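Local coordinates for protein of unknown function with a Fic domain (Bacteroides thetaiotaomicron VPI-5482, PDB 3CUC) that is of unknown function but carries a Fic domain and folds as a mostly helical single chain, at residues 156-167 against 181-192. Sequence-based numbering, arbitrary orientation.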
# COMPACT_ATOMS: atom_id res chain seq x y z
N THR A 156 -9.00 19.32 -0.14
CA THR A 156 -8.87 17.86 -0.12
C THR A 156 -9.93 17.12 -0.94
O THR A 156 -9.58 16.32 -1.80
CB THR A 156 -8.84 17.30 1.33
OG1 THR A 156 -7.61 17.70 1.96
CG2 THR A 156 -8.94 15.78 1.34
N PRO A 157 -11.23 17.38 -0.69
CA PRO A 157 -12.26 16.69 -1.48
C PRO A 157 -12.15 16.89 -2.99
O PRO A 157 -12.39 15.95 -3.75
CB PRO A 157 -13.58 17.27 -0.96
CG PRO A 157 -13.22 18.45 -0.15
CD PRO A 157 -11.82 18.26 0.33
N ALA A 158 -11.78 18.10 -3.42
CA ALA A 158 -11.54 18.37 -4.83
C ALA A 158 -10.33 17.58 -5.35
O ALA A 158 -10.39 16.98 -6.43
CB ALA A 158 -11.33 19.87 -5.05
N PHE A 159 -9.24 17.59 -4.58
CA PHE A 159 -8.03 16.83 -4.91
C PHE A 159 -8.29 15.33 -5.03
O PHE A 159 -7.75 14.67 -5.92
CB PHE A 159 -6.96 17.08 -3.83
CG PHE A 159 -6.15 18.33 -4.04
CD1 PHE A 159 -6.68 19.44 -4.68
CD2 PHE A 159 -4.84 18.40 -3.56
CE1 PHE A 159 -5.93 20.59 -4.86
CE2 PHE A 159 -4.08 19.54 -3.73
CZ PHE A 159 -4.63 20.64 -4.38
N MSE A 160 -9.10 14.79 -4.12
CA MSE A 160 -9.43 13.37 -4.10
C MSE A 160 -10.31 12.98 -5.28
O MSE A 160 -10.07 11.96 -5.92
CB MSE A 160 -10.12 12.98 -2.79
CG MSE A 160 -9.18 12.97 -1.60
SE MSE A 160 -7.78 11.67 -1.82
CE MSE A 160 -8.81 10.02 -1.52
N THR A 161 -11.32 13.79 -5.59
CA THR A 161 -12.13 13.52 -6.78
C THR A 161 -11.26 13.52 -8.03
O THR A 161 -11.47 12.71 -8.93
CB THR A 161 -13.26 14.55 -6.94
OG1 THR A 161 -14.08 14.53 -5.77
CG2 THR A 161 -14.12 14.23 -8.16
N SER A 162 -10.28 14.42 -8.08
CA SER A 162 -9.34 14.46 -9.20
C SER A 162 -8.47 13.21 -9.27
O SER A 162 -8.17 12.72 -10.37
CB SER A 162 -8.45 15.70 -9.12
OG SER A 162 -9.20 16.86 -9.41
N LEU A 163 -8.09 12.69 -8.11
CA LEU A 163 -7.20 11.53 -8.01
C LEU A 163 -7.88 10.27 -8.54
O LEU A 163 -7.29 9.54 -9.34
CB LEU A 163 -6.78 11.32 -6.56
CG LEU A 163 -5.74 10.23 -6.29
CD1 LEU A 163 -4.37 10.64 -6.81
CD2 LEU A 163 -5.69 9.91 -4.79
N VAL A 164 -9.10 10.01 -8.08
CA VAL A 164 -9.82 8.82 -8.53
C VAL A 164 -10.21 8.95 -10.00
O VAL A 164 -10.10 7.98 -10.76
CB VAL A 164 -11.07 8.50 -7.66
CG1 VAL A 164 -10.64 8.04 -6.28
CG2 VAL A 164 -12.01 9.68 -7.58
N ASP A 165 -10.65 10.13 -10.42
CA ASP A 165 -10.93 10.38 -11.83
C ASP A 165 -9.67 10.16 -12.66
O ASP A 165 -9.72 9.51 -13.71
CB ASP A 165 -11.47 11.80 -12.06
CG ASP A 165 -12.87 12.01 -11.49
OD1 ASP A 165 -13.40 11.11 -10.79
OD2 ASP A 165 -13.45 13.10 -11.72
N TRP A 166 -8.54 10.67 -12.18
CA TRP A 166 -7.27 10.49 -12.88
C TRP A 166 -6.91 9.01 -12.99
O TRP A 166 -6.52 8.53 -14.06
CB TRP A 166 -6.12 11.24 -12.18
CG TRP A 166 -4.78 10.70 -12.58
CD1 TRP A 166 -4.10 10.97 -13.73
CD2 TRP A 166 -3.99 9.76 -11.86
NE1 TRP A 166 -2.92 10.27 -13.76
CE2 TRP A 166 -2.83 9.51 -12.62
CE3 TRP A 166 -4.15 9.09 -10.63
CZ2 TRP A 166 -1.83 8.64 -12.20
CZ3 TRP A 166 -3.16 8.22 -10.22
CH2 TRP A 166 -2.01 8.01 -10.99
N TYR A 167 -7.03 8.29 -11.87
CA TYR A 167 -6.62 6.89 -11.81
C TYR A 167 -7.40 6.06 -12.83
O TYR A 167 -6.82 5.38 -13.67
CB TYR A 167 -6.82 6.31 -10.40
CG TYR A 167 -6.63 4.81 -10.37
CD1 TYR A 167 -5.36 4.26 -10.26
CD2 TYR A 167 -7.72 3.95 -10.49
CE1 TYR A 167 -5.17 2.87 -10.27
CE2 TYR A 167 -7.54 2.57 -10.49
CZ TYR A 167 -6.27 2.04 -10.38
OH TYR A 167 -6.09 0.67 -10.39
N LEU A 181 1.67 2.87 -12.46
CA LEU A 181 0.37 3.39 -12.03
C LEU A 181 0.24 3.27 -10.51
O LEU A 181 -0.26 4.19 -9.85
CB LEU A 181 -0.78 2.64 -12.72
CG LEU A 181 -2.21 3.07 -12.36
CD1 LEU A 181 -2.42 4.56 -12.55
CD2 LEU A 181 -3.24 2.29 -13.16
N ALA A 182 0.71 2.15 -9.97
CA ALA A 182 0.69 1.92 -8.52
C ALA A 182 1.59 2.93 -7.82
O ALA A 182 1.19 3.52 -6.82
CB ALA A 182 1.14 0.50 -8.20
N ALA A 183 2.79 3.14 -8.35
CA ALA A 183 3.73 4.09 -7.74
C ALA A 183 3.16 5.49 -7.72
O ALA A 183 3.25 6.18 -6.71
CB ALA A 183 5.06 4.08 -8.50
N LEU A 184 2.56 5.91 -8.82
CA LEU A 184 2.03 7.26 -8.95
C LEU A 184 0.77 7.46 -8.12
O LEU A 184 0.58 8.53 -7.54
CB LEU A 184 1.78 7.61 -10.42
CG LEU A 184 1.83 9.09 -10.83
CD1 LEU A 184 3.01 9.83 -10.21
CD2 LEU A 184 1.90 9.17 -12.35
N LEU A 185 -0.08 6.43 -8.04
CA LEU A 185 -1.25 6.45 -7.15
C LEU A 185 -0.83 6.62 -5.69
O LEU A 185 -1.41 7.42 -4.96
CB LEU A 185 -2.09 5.18 -7.32
CG LEU A 185 -3.34 5.05 -6.43
CD1 LEU A 185 -4.26 6.26 -6.58
CD2 LEU A 185 -4.10 3.76 -6.74
N HIS A 186 0.16 5.84 -5.27
CA HIS A 186 0.71 5.92 -3.92
C HIS A 186 1.22 7.32 -3.64
O HIS A 186 0.89 7.94 -2.62
CB HIS A 186 1.86 4.91 -3.77
CG HIS A 186 2.55 4.95 -2.44
ND1 HIS A 186 3.16 6.08 -1.95
CD2 HIS A 186 2.75 3.97 -1.52
CE1 HIS A 186 3.70 5.80 -0.77
NE2 HIS A 186 3.47 4.53 -0.49
N TYR A 187 2.03 7.84 -4.56
CA TYR A 187 2.70 9.12 -4.35
C TYR A 187 1.71 10.27 -4.25
O TYR A 187 1.76 11.04 -3.30
CB TYR A 187 3.70 9.41 -5.46
CG TYR A 187 4.50 10.65 -5.15
CD1 TYR A 187 5.57 10.60 -4.26
CD2 TYR A 187 4.16 11.88 -5.72
CE1 TYR A 187 6.29 11.73 -3.95
CE2 TYR A 187 4.88 13.02 -5.42
CZ TYR A 187 5.95 12.95 -4.53
OH TYR A 187 6.67 14.09 -4.24
N ARG A 188 0.84 10.39 -5.24
CA ARG A 188 -0.17 11.45 -5.25
C ARG A 188 -1.06 11.38 -4.02
O ARG A 188 -1.31 12.40 -3.37
CB ARG A 188 -0.99 11.39 -6.53
CG ARG A 188 -0.19 11.77 -7.75
CD ARG A 188 -1.03 11.76 -9.00
NE ARG A 188 -0.39 12.48 -10.09
CZ ARG A 188 -0.97 12.81 -11.24
NH1 ARG A 188 -2.24 12.49 -11.48
NH2 ARG A 188 -0.29 13.46 -12.17
N TYR A 189 -1.53 10.18 -3.68
CA TYR A 189 -2.34 9.98 -2.48
C TYR A 189 -1.60 10.44 -1.22
O TYR A 189 -2.14 11.21 -0.42
CB TYR A 189 -2.77 8.52 -2.31
CG TYR A 189 -3.49 8.28 -0.99
CD1 TYR A 189 -4.86 8.50 -0.88
CD2 TYR A 189 -2.79 7.88 0.14
CE1 TYR A 189 -5.52 8.32 0.32
CE2 TYR A 189 -3.44 7.69 1.35
CZ TYR A 189 -4.80 7.91 1.43
OH TYR A 189 -5.44 7.72 2.63
N ILE A 190 -0.37 9.96 -1.06
CA ILE A 190 0.41 10.28 0.14
C ILE A 190 0.68 11.79 0.24
O ILE A 190 0.80 12.33 1.34
CB ILE A 190 1.74 9.46 0.20
CG1 ILE A 190 2.17 9.26 1.65
CG2 ILE A 190 2.85 10.14 -0.61
CD1 ILE A 190 1.31 8.25 2.41
N ARG A 191 0.76 12.47 -0.90
CA ARG A 191 0.96 13.93 -0.93
C ARG A 191 -0.30 14.70 -0.58
O ARG A 191 -0.22 15.76 0.02
CB ARG A 191 1.49 14.39 -2.29
CG ARG A 191 2.95 14.04 -2.57
CD ARG A 191 3.91 14.72 -1.60
NE ARG A 191 3.77 16.18 -1.61
CZ ARG A 191 4.50 17.01 -2.35
NH1 ARG A 191 5.45 16.56 -3.16
NH2 ARG A 191 4.27 18.32 -2.27
N ILE A 192 -1.46 14.17 -0.95
CA ILE A 192 -2.75 14.73 -0.51
C ILE A 192 -2.94 14.49 1.00
O ILE A 192 -3.34 15.39 1.73
CB ILE A 192 -3.94 14.13 -1.29
CG1 ILE A 192 -3.85 14.45 -2.79
CG2 ILE A 192 -5.26 14.67 -0.75
CD1 ILE A 192 -4.85 13.67 -3.63
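Trp-166 holds its CG anti to the backbone N (chi1 161°). CG of Arg-188 leaves anti to its carbonyl carbon, and the chain then runs nearly straight out to NE, which carries the guanidinium over the indole face. The setting is an antiparallel helix pair of the Fic domain, a helical hairpin; the axes of segments 156-167 and 181-192 come within 10.8 Å and run at 174° to each other. Arg-188 CZ lies 4.1 Å from the centroid of the five-membered ring of Trp-166, a cation-pi contact over the face. The guanidinium does not lie flat on the indole; the two planes are tilted by 45°. Arg-188 CD stands over the six-membered ring of the same indole in a CH-pi contact. Beyond the pair, Arg-188 NH2 is hydrogen-bonded to the carbonyl oxygen of Ala-250, which probably steadies the guanidinium over the ring.

Three side chains fit as knobs into holes. Trp-166 enters among Leu-181, Leu-184, Leu-185 and Arg-188, and its CZ2 comes 3.8 Å from Leu-184 CD2. Leu-163 fills the hole formed by Leu-185, Arg-188, Tyr-189 and Ile-192. Its two methyls divide the work: CD1 meets the aliphatic base of Arg-188, while CD2 turns to Tyr-189 and Ile-192. From the other helix, Ile-192 enters among Thr-156, Phe-159, Met-160 and Leu-163.

No hydrogen bond joins the two segments, and the contact is mainly apolar and buried. At one end, Tyr-167 rests against the methyls of Leu-181 and Leu-185, and helix 199-213 also packs on it through Phe-209 and Val-210. Toward the other end, the bent chain of Met-160, a selenomethionine, makes an oblique Met-aromatic contact with Tyr-189. Its CE sits at the edge of that ring, 4.1 Å from Tyr-189 CE1, and its SE lies 4.0 Å from Ile-192 CD1.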